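Local coordinates for hypothetical protein (Pyrococcus furiosus, PDB 2FZF), which is of unknown function but belongs to the rubrerythrin family of the ferritin clan, whose helical bundles commonly hold a pair of iron ions, at residues E60-H65 with K115-A120. Residues are numbered along the deposited sequence; the frame is centred on the assembly and turned at random.
Sequences EEEKKH and KAEEIA
E62 and E117 face each other across the interior of a ferritin-like helical bundle, their CA atoms 10.9 Å apart, with E62 at the break between helices 51-61 and 63-76 and E117 within helix 103-129. At that separation only long side chains can meet, and the mere 72 Å² buried between the segments comes from these two acids. E62 reaches across with its chain extended beyond CG, whereas E117 bends at chi2 (-69°), bringing its carboxylate toward E62. The two groups approach from opposite directions with planes only 18° apart. E62 OE2 lies 2.5 Å from E117 OE2 in the model, while the OE1 atoms of E62 and E117 are 3.8 Å apart. E32 and E147 add further carboxylates beside the pair, and H150 touches E117. Together with the E-x-x-H spacings of E62 with H65 and E147 with H150, this cluster is consistent with a rubrerythrin-type diiron site. Without the E62 carboxylate, as with an alanine here, E117 would probably lose the acid opposite it, leaving its own carboxylate freer to turn and the acidic cluster one member short. Away from the acids, within each segment, K115 NZ meets the syn lone pair of E118 OE1 at 2.7 Å, and K64 NZ forms a salt bridge with E61 OE2 while donating to E61 O at 3.2 Å, tilted 27° from the carbonyl plane.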
loop_
_atom_site.group_PDB
_atom_site.type_symbol
_atom_site.label_atom_id
_atom_site.label_comp_id
_atom_site.label_asym_id
_atom_site.label_seq_id
_atom_site.Cartn_x
_atom_site.Cartn_y
_atom_site.Cartn_z
ATOM N N GLU A 60 1.752 -9.077 -8.901
ATOM C CA GLU A 60 0.902 -10.217 -8.576
ATOM C C GLU A 60 -0.437 -9.744 -8.054
ATOM O O GLU A 60 -1.495 -10.180 -8.513
ATOM C CB GLU A 60 1.590 -11.106 -7.535
ATOM C CG GLU A 60 2.929 -11.654 -8.011
ATOM C CD GLU A 60 3.510 -12.720 -7.100
ATOM O OE1 GLU A 60 2.836 -13.756 -6.887
ATOM O OE2 GLU A 60 4.646 -12.526 -6.604
ATOM N N GLU A 61 -0.374 -8.844 -7.081
ATOM C CA GLU A 61 -1.567 -8.272 -6.478
ATOM C C GLU A 61 -2.549 -7.781 -7.540
ATOM O O GLU A 61 -3.741 -8.059 -7.457
ATOM C CB GLU A 61 -1.169 -7.112 -5.568
ATOM C CG GLU A 61 -0.882 -7.513 -4.140
ATOM C CD GLU A 61 -2.154 -7.812 -3.377
ATOM O OE1 GLU A 61 -2.086 -7.969 -2.132
ATOM O OE2 GLU A 61 -3.228 -7.886 -4.024
ATOM N N GLU A 62 -2.051 -7.061 -8.539
ATOM C CA GLU A 62 -2.914 -6.531 -9.580
ATOM C C GLU A 62 -3.238 -7.489 -10.706
ATOM O O GLU A 62 -3.829 -7.077 -11.705
ATOM C CB GLU A 62 -2.308 -5.246 -10.172
ATOM C CG GLU A 62 -2.292 -4.059 -9.196
ATOM C CD GLU A 62 -1.933 -2.734 -9.853
ATOM O OE1 GLU A 62 -2.589 -2.349 -10.856
ATOM O OE2 GLU A 62 -0.997 -2.075 -9.348
ATOM N N LYS A 63 -2.855 -8.756 -10.572
ATOM C CA LYS A 63 -3.138 -9.733 -11.633
ATOM C C LYS A 63 -4.611 -10.098 -11.640
ATOM O O LYS A 63 -5.204 -10.316 -12.696
ATOM C CB LYS A 63 -2.306 -11.009 -11.442
ATOM C CG LYS A 63 -0.840 -10.865 -11.823
ATOM C CD LYS A 63 0.003 -12.045 -11.326
ATOM C CE LYS A 63 1.506 -11.762 -11.493
ATOM N NZ LYS A 63 2.378 -12.633 -10.652
ATOM N N LYS A 64 -5.196 -10.153 -10.450
ATOM C CA LYS A 64 -6.594 -10.500 -10.309
ATOM C C LYS A 64 -7.545 -9.365 -10.672
ATOM O O LYS A 64 -8.747 -9.589 -10.783
ATOM C CB LYS A 64 -6.868 -10.945 -8.876
ATOM C CG LYS A 64 -6.699 -9.831 -7.864
ATOM C CD LYS A 64 -7.091 -10.264 -6.469
ATOM C CE LYS A 64 -7.470 -9.048 -5.635
ATOM N NZ LYS A 64 -6.413 -7.978 -5.634
ATOM N N HIS A 65 -7.022 -8.155 -10.854
ATOM C CA HIS A 65 -7.867 -7.005 -11.188
ATOM C C HIS A 65 -8.591 -7.184 -12.525
ATOM O O HIS A 65 -9.777 -6.878 -12.655
ATOM C CB HIS A 65 -7.037 -5.719 -11.257
ATOM C CG HIS A 65 -6.577 -5.201 -9.927
ATOM N ND1 HIS A 65 -6.832 -5.852 -8.737
ATOM C CD2 HIS A 65 -5.871 -4.092 -9.602
ATOM C CE1 HIS A 65 -6.299 -5.167 -7.740
ATOM N NE2 HIS A 65 -5.711 -4.095 -8.239
ATOM N N LYS A 115 2.025 7.514 -10.605
ATOM C CA LYS A 115 1.148 8.472 -11.255
ATOM C C LYS A 115 -0.033 7.694 -11.808
ATOM O O LYS A 115 -1.195 8.066 -11.620
ATOM C CB LYS A 115 1.887 9.162 -12.390
ATOM C CG LYS A 115 1.132 10.327 -12.988
ATOM C CD LYS A 115 1.104 11.496 -12.018
ATOM C CE LYS A 115 0.197 12.600 -12.505
ATOM N NZ LYS A 115 -0.091 13.543 -11.397
ATOM N N ALA A 116 0.279 6.603 -12.496
ATOM C CA ALA A 116 -0.755 5.754 -13.057
ATOM C C ALA A 116 -1.625 5.166 -11.938
ATOM O O ALA A 116 -2.826 5.011 -12.115
ATOM C CB ALA A 116 -0.132 4.648 -13.879
ATOM N N GLU A 117 -1.031 4.844 -10.791
ATOM C CA GLU A 117 -1.814 4.285 -9.699
ATOM C C GLU A 117 -2.678 5.389 -9.086
ATOM O O GLU A 117 -3.777 5.144 -8.567
ATOM C CB GLU A 117 -0.907 3.668 -8.633
ATOM C CG GLU A 117 0.020 2.553 -9.130
ATOM C CD GLU A 117 -0.708 1.279 -9.520
ATOM O OE1 GLU A 117 -1.253 1.209 -10.640
ATOM O OE2 GLU A 117 -0.747 0.341 -8.704
ATOM N N GLU A 118 -2.168 6.611 -9.164
ATOM C CA GLU A 118 -2.862 7.777 -8.652
ATOM C C GLU A 118 -4.141 7.942 -9.448
ATOM O O GLU A 118 -5.238 7.945 -8.885
ATOM C CB GLU A 118 -1.986 9.020 -8.811
ATOM C CG GLU A 118 -2.613 10.305 -8.306
ATOM C CD GLU A 118 -1.737 11.524 -8.571
ATOM O OE1 GLU A 118 -1.458 11.820 -9.754
ATOM O OE2 GLU A 118 -1.328 12.184 -7.590
ATOM N N ILE A 119 -4.019 8.068 -10.763
ATOM C CA ILE A 119 -5.225 8.235 -11.563
ATOM C C ILE A 119 -6.156 7.026 -11.494
ATOM O O ILE A 119 -7.359 7.197 -11.586
ATOM C CB ILE A 119 -4.902 8.560 -13.059
ATOM C CG1 ILE A 119 -4.446 10.022 -13.193
ATOM C CG2 ILE A 119 -6.142 8.384 -13.928
ATOM C CD1 ILE A 119 -3.002 10.253 -12.788
ATOM N N ALA A 120 -5.614 5.820 -11.322
ATOM C CA ALA A 120 -6.428 4.598 -11.258
ATOM C C ALA A 120 -7.358 4.517 -10.039
ATOM O O ALA A 120 -8.552 4.212 -10.170
ATOM C CB ALA A 120 -5.537 3.373 -11.305
#